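Local structure of tetraacyldisaccharide 4'-kinase (Aquifex aeolicus, 4EHX) at residues 216-221 against 293-298. The protein transfers the gamma-phosphate of ATP to the 4'-position of a tetraacyldisaccharide 1-phosphate, forming lipid IVA, the last step of lipid IVA biosynthesis. Sequence-based numbering, arbitrary orientation.
Sequences FEEVPF and ALNFKV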
loop_
_atom_site.group_PDB
_atom_site.type_symbol
_atom_site.label_atom_id
_atom_site.label_comp_id
_atom_site.label_asym_id
_atom_site.label_seq_id
_atom_site.Cartn_x
_atom_site.Cartn_y
_atom_site.Cartn_z
ATOM N N PHE A 216 -1.041 12.700 -11.863
ATOM C CA PHE A 216 -0.141 12.020 -10.935
ATOM C C PHE A 216 1.343 12.376 -11.105
ATOM O O PHE A 216 2.236 11.547 -10.882
ATOM C CB PHE A 216 -0.394 10.506 -10.927
ATOM C CG PHE A 216 -1.589 10.118 -10.109
ATOM C CD1 PHE A 216 -2.875 10.309 -10.602
ATOM C CD2 PHE A 216 -1.434 9.616 -8.831
ATOM C CE1 PHE A 216 -3.987 9.973 -9.839
ATOM C CE2 PHE A 216 -2.535 9.280 -8.071
ATOM C CZ PHE A 216 -3.814 9.462 -8.575
ATOM N N GLU A 217 1.580 13.632 -11.463
ATOM C CA GLU A 217 2.917 14.207 -11.541
ATOM C C GLU A 217 3.187 15.061 -10.302
ATOM O O GLU A 217 2.296 15.754 -9.806
ATOM C CB GLU A 217 3.038 15.068 -12.801
ATOM C CG GLU A 217 2.849 14.286 -14.097
ATOM C CD GLU A 217 2.585 15.177 -15.298
ATOM O OE1 GLU A 217 2.104 16.320 -15.113
ATOM O OE2 GLU A 217 2.854 14.729 -16.433
ATOM N N GLU A 218 4.417 15.012 -9.804
ATOM C CA GLU A 218 4.806 15.820 -8.649
ATOM C C GLU A 218 4.908 17.296 -8.975
ATOM O O GLU A 218 5.540 17.682 -9.957
ATOM C CB GLU A 218 6.133 15.323 -8.075
ATOM C CG GLU A 218 6.026 13.941 -7.469
ATOM C CD GLU A 218 7.291 13.526 -6.748
ATOM O OE1 GLU A 218 8.210 14.365 -6.619
ATOM O OE2 GLU A 218 7.357 12.360 -6.312
ATOM N N VAL A 219 4.267 18.120 -8.152
ATOM C CA VAL A 219 4.334 19.568 -8.309
ATOM C C VAL A 219 4.511 20.240 -6.953
ATOM O O VAL A 219 4.024 19.741 -5.941
ATOM C CB VAL A 219 3.080 20.150 -9.018
ATOM C CG1 VAL A 219 2.957 19.605 -10.437
ATOM C CG2 VAL A 219 1.832 19.868 -8.219
ATOM N N PRO A 220 5.231 21.369 -6.927
ATOM C CA PRO A 220 5.502 22.099 -5.685
ATOM C C PRO A 220 4.227 22.481 -4.953
ATOM O O PRO A 220 3.219 22.797 -5.584
ATOM C CB PRO A 220 6.209 23.365 -6.176
ATOM C CG PRO A 220 6.860 22.945 -7.442
ATOM C CD PRO A 220 5.899 21.988 -8.085
ATOM N N PHE A 221 4.275 22.457 -3.628
ATOM C CA PHE A 221 3.137 22.911 -2.844
ATOM C C PHE A 221 3.108 24.432 -2.779
ATOM O O PHE A 221 2.248 25.012 -2.122
ATOM C CB PHE A 221 3.191 22.335 -1.436
ATOM C CG PHE A 221 4.308 22.881 -0.610
ATOM C CD1 PHE A 221 4.074 23.870 0.328
ATOM C CD2 PHE A 221 5.596 22.410 -0.773
ATOM C CE1 PHE A 221 5.106 24.376 1.091
ATOM C CE2 PHE A 221 6.633 22.909 -0.015
ATOM C CZ PHE A 221 6.390 23.894 0.918
ATOM N N ALA A 293 -3.543 16.092 -4.806
ATOM C CA ALA A 293 -3.420 15.319 -3.574
ATOM C C ALA A 293 -2.105 15.678 -2.883
ATOM O O ALA A 293 -1.214 16.256 -3.494
ATOM C CB ALA A 293 -3.488 13.806 -3.864
ATOM N N LEU A 294 -1.991 15.356 -1.603
ATOM C CA LEU A 294 -0.750 15.591 -0.895
ATOM C C LEU A 294 0.234 14.463 -1.207
ATOM O O LEU A 294 -0.154 13.305 -1.377
ATOM C CB LEU A 294 -1.004 15.674 0.604
ATOM C CG LEU A 294 -2.089 16.656 1.055
ATOM C CD1 LEU A 294 -2.294 16.571 2.566
ATOM C CD2 LEU A 294 -1.740 18.071 0.638
ATOM N N ASN A 295 1.512 14.806 -1.291
ATOM C CA ASN A 295 2.533 13.806 -1.564
ATOM C C ASN A 295 3.531 13.752 -0.423
ATOM O O ASN A 295 4.154 14.756 -0.075
ATOM C CB ASN A 295 3.239 14.107 -2.889
ATOM C CG ASN A 295 4.019 12.914 -3.424
ATOM O OD1 ASN A 295 3.922 11.801 -2.903
ATOM N ND2 ASN A 295 4.781 13.140 -4.482
ATOM N N PHE A 296 3.653 12.575 0.173
ATOM C CA PHE A 296 4.610 12.340 1.238
ATOM C C PHE A 296 5.741 11.457 0.727
ATOM O O PHE A 296 5.563 10.698 -0.223
ATOM C CB PHE A 296 3.909 11.685 2.426
ATOM C CG PHE A 296 2.970 12.602 3.138
ATOM C CD1 PHE A 296 1.723 12.883 2.608
ATOM C CD2 PHE A 296 3.338 13.203 4.331
ATOM C CE1 PHE A 296 0.857 13.742 3.263
ATOM C CE2 PHE A 296 2.481 14.057 4.989
ATOM C CZ PHE A 296 1.236 14.332 4.450
ATOM N N LYS A 297 6.913 11.579 1.339
ATOM C CA LYS A 297 8.047 10.746 0.968
ATOM C C LYS A 297 8.446 9.925 2.177
ATOM O O LYS A 297 8.292 10.381 3.310
ATOM C CB LYS A 297 9.221 11.602 0.481
ATOM C CG LYS A 297 9.007 12.231 -0.896
ATOM C CD LYS A 297 8.843 11.163 -1.970
ATOM C CE LYS A 297 8.445 11.766 -3.310
ATOM N NZ LYS A 297 9.467 12.704 -3.841
ATOM N N VAL A 298 8.926 8.707 1.935
ATOM C CA VAL A 298 9.404 7.851 3.009
ATOM C C VAL A 298 10.837 8.217 3.330
ATOM O O VAL A 298 11.663 8.396 2.437
ATOM C CB VAL A 298 9.359 6.344 2.634
ATOM C CG1 VAL A 298 10.312 5.542 3.526
ATOM C CG2 VAL A 298 7.937 5.806 2.725
#
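E218 reaches from the short strand 218-219 to K297 and N295 on strand 291-300, and side chains alone make the contact, the nearest CA atoms (E218 and N295) being 7.7 Å apart. E218 CB is still 4.4 Å from N295 ND2. The next carbon, CG, is set anti to the carbonyl carbon (chi1 -67°) and comes to 3.3 Å from N295 ND2. From there the chain runs extended (chi2 -173°), and CD stays close to the same nitrogen. At the tip both carboxylate oxygens face the lysine amine, which sits somewhat off their plane: E218 OE2 is 3.3 Å and E218 OE1 3.5 Å from K297 NZ, a salt bridge whose two hydrogen bonds are both weak. E218 OE2 also meets K297 CE at 3.2 Å. The lysine chain kinks at CB-CG and CD-CE, turning NZ toward the glutamate. N295 lies across the glutamate chain, its amide plane turned 73° from the carboxylate; ND2 stands over the carboxylate face, on the same side as NZ, 3.3 Å from E218 OE2. With E218 exposed and K297 partly exposed, this is a surface salt bridge, buried N295 beside it, about 9 Å between side chains from T52 of the predicted ATP site and near a bound glycerol. Strand 201-212 joins the two segments, pairing antiparallel with both: V219 bonds to L211 through the backbone, N295 to C209 and C210. Neighbouring L294 and F296 pack on helix 237-248.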